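Local coordinates for pfam DUF1093 family protein (Bacillus subtilis, PDB 3NPP) that is of unknown function, a DUF1093 family member whose longer precursor probably carries a signal sequence that this piece lacks, at residues Glu76-Pro79 with Asp80-Ser84. Sequence-based numbering, arbitrary orientation.
Sequences EDMP and DSVQS
Gln83 reaches back from the first turn of the C-terminal helix to the loop that leads into it. Its CG lies anti to its own carbonyl carbon (chi1 -67°) and the chain runs on extended, which carries the amide back to the carbonyl oxygens of Met78 and Glu76. There NE2 donates to Met78 O at 2.9 Å, a fairly straight bond with the acceptor close to the amide plane of Gln83, although the nitrogen sits somewhat off the carbonyl plane of Met78. The same NE2 comes within 3.0 Å of Glu76 O, lying to the side of that C=O bond. With a leucine in place of Gln83, Met78 O would probably be left without its side-chain donor and the bend before the helix less firmly held. Pro79 occupies the N-cap position. Its carbonyl accepts Gln83 N at 2.8 Å, nearly in line with the C=O bond, and so starts the helical hydrogen-bonding that Ser84 N continues to Asp80 O. The proline ring itself lies alongside Val82, pointing the same way, with Pro79 CB 3.7 Å from Val82 CG2. Selenomethionine Met78 bends at chi3 (-49°) and crosses Val82 at about a right angle, its terminal CE lying 4.1 Å from Val82 CG1. One flank of the turn is thus polar and the other apolar. On the apolar flank Met78, Pro79 and Val82 all touch Tyr13, seating the short helix 80-86, which follows strand 66-73 through this loop, against strand 9-15, outermost within this chain in the antiparallel sheet it forms with 57-63 and 66-73.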
ATOM      1  N   GLU A  76      27.010   7.193  -5.086  1.00 29.54           N
ATOM      2  CA  GLU A  76      27.773   7.175  -3.835  1.00 29.61           C
ATOM      3  C   GLU A  76      26.944   7.233  -2.543  1.00 29.33           C
ATOM      4  O   GLU A  76      27.479   6.929  -1.483  1.00 29.96           O
ATOM      5  CB  GLU A  76      28.849   8.276  -3.827  1.00 31.12           C
ATOM      6  CG  GLU A  76      28.361   9.750  -3.800  1.00 31.39           C
ATOM      7  CD  GLU A  76      28.029  10.326  -5.171  1.00 32.17           C
ATOM      8  OE1 GLU A  76      28.019   9.559  -6.191  1.00 30.30           O
ATOM      9  OE2 GLU A  76      27.757  11.538  -5.217  1.00 31.11           O
ATOM     10  N   ASP A  77      25.648   7.578  -2.639  1.00 27.76           N
ATOM     11  CA  ASP A  77      24.765   7.631  -1.495  1.00 27.42           C
ATOM     12  C   ASP A  77      23.815   6.452  -1.398  1.00 26.27           C
ATOM     13  O   ASP A  77      23.058   6.396  -0.462  1.00 25.43           O
ATOM     14  CB  ASP A  77      23.925   8.914  -1.529  1.00 26.77           C
ATOM     15  CG  ASP A  77      24.766  10.133  -1.724  1.00 28.20           C
ATOM     16  OD1 ASP A  77      25.808  10.250  -1.022  1.00 28.86           O
ATOM     17  OD2 ASP A  77      24.426  10.941  -2.620  1.00 27.70           O
HETATM   18  N   MSE A  78      23.869   5.508  -2.341  1.00 26.28           N
HETATM   19  CA  MSE A  78      23.041   4.319  -2.272  1.00 24.43           C
HETATM   20  C   MSE A  78      23.630   3.386  -1.218  1.00 26.04           C
HETATM   21  O   MSE A  78      24.860   3.480  -0.903  1.00 27.51           O
HETATM   22  CB  MSE A  78      22.998   3.619  -3.622  1.00 24.63           C
HETATM   23  CG  MSE A  78      22.394   4.482  -4.724  1.00 23.88           C
HETATM   24 SE   MSE A  78      22.092   3.553  -6.369  0.75 22.01          SE
HETATM   25  CE  MSE A  78      23.818   2.660  -6.649  1.00 22.76           C
ATOM     26  N   PRO A  79      22.832   2.422  -0.734  1.00 25.93           N
ATOM     27  CA  PRO A  79      23.399   1.405   0.168  1.00 26.53           C
ATOM     28  C   PRO A  79      24.655   0.689  -0.396  1.00 28.03           C
ATOM     29  O   PRO A  79      24.738   0.458  -1.612  1.00 27.31           O
ATOM     30  CB  PRO A  79      22.272   0.412   0.307  1.00 25.35           C
ATOM     31  CG  PRO A  79      21.038   1.241   0.154  1.00 25.78           C
ATOM     32  CD  PRO A  79      21.370   2.262  -0.879  1.00 25.34           C
ATOM     33  N   ASP A  80      25.592   0.345   0.482  1.00 28.95           N
ATOM     34  CA  ASP A  80      26.901  -0.196   0.054  1.00 31.99           C
ATOM     35  C   ASP A  80      26.780  -1.437  -0.803  1.00 32.49           C
ATOM     36  O   ASP A  80      27.406  -1.507  -1.870  1.00 32.20           O
ATOM     37  CB  ASP A  80      27.815  -0.522   1.268  1.00 33.66           C
ATOM     38  CG  ASP A  80      28.619   0.687   1.768  1.00 38.95           C
ATOM     39  OD1 ASP A  80      28.253   1.848   1.443  1.00 42.56           O
ATOM     40  OD2 ASP A  80      29.642   0.457   2.506  1.00 45.98           O
ATOM     41  N   SER A  81      25.953  -2.395  -0.372  1.00 33.47           N
ATOM     42  CA  SER A  81      25.737  -3.628  -1.165  1.00 35.25           C
ATOM     43  C   SER A  81      24.985  -3.386  -2.463  1.00 34.19           C
ATOM     44  O   SER A  81      25.206  -4.114  -3.428  1.00 37.06           O
ATOM     45  CB  SER A  81      25.056  -4.738  -0.368  1.00 36.08           C
ATOM     46  OG  SER A  81      25.806  -5.110   0.788  1.00 40.32           O
ATOM     47  N   VAL A  82      24.161  -2.353  -2.512  1.00 31.91           N
ATOM     48  CA  VAL A  82      23.512  -1.938  -3.754  1.00 31.10           C
ATOM     49  C   VAL A  82      24.531  -1.335  -4.722  1.00 31.85           C
ATOM     50  O   VAL A  82      24.530  -1.687  -5.907  1.00 31.68           O
ATOM     51  CB  VAL A  82      22.367  -0.946  -3.495  1.00 29.43           C
ATOM     52  CG1 VAL A  82      21.814  -0.404  -4.802  1.00 28.31           C
ATOM     53  CG2 VAL A  82      21.283  -1.624  -2.668  1.00 28.87           C
ATOM     54  N   GLN A  83      25.417  -0.465  -4.219  1.00 31.87           N
ATOM     55  CA  GLN A  83      26.538   0.053  -5.040  1.00 33.86           C
ATOM     56  C   GLN A  83      27.392  -1.082  -5.698  1.00 37.19           C
ATOM     57  O   GLN A  83      27.696  -1.012  -6.898  1.00 36.75           O
ATOM     58  CB  GLN A  83      27.467   0.951  -4.217  1.00 34.10           C
ATOM     59  CG  GLN A  83      26.870   2.275  -3.726  1.00 30.99           C
ATOM     60  CD  GLN A  83      27.905   3.143  -3.007  1.00 33.39           C
ATOM     61  OE1 GLN A  83      29.083   3.099  -3.335  1.00 34.92           O
ATOM     62  NE2 GLN A  83      27.468   3.929  -2.027  1.00 30.74           N
ATOM     63  N   SER A  84      27.731  -2.117  -4.912  1.00 39.27           N
ATOM     64  CA  SER A  84      28.471  -3.303  -5.416  1.00 42.98           C
ATOM     65  C   SER A  84      27.763  -4.053  -6.525  1.00 43.80           C
ATOM     66  O   SER A  84      28.418  -4.539  -7.447  1.00 46.31           O
ATOM     67  CB  SER A  84      28.756  -4.301  -4.293  1.00 43.55           C
ATOM     68  OG  SER A  84      29.639  -3.736  -3.349  1.00 47.54           O
TER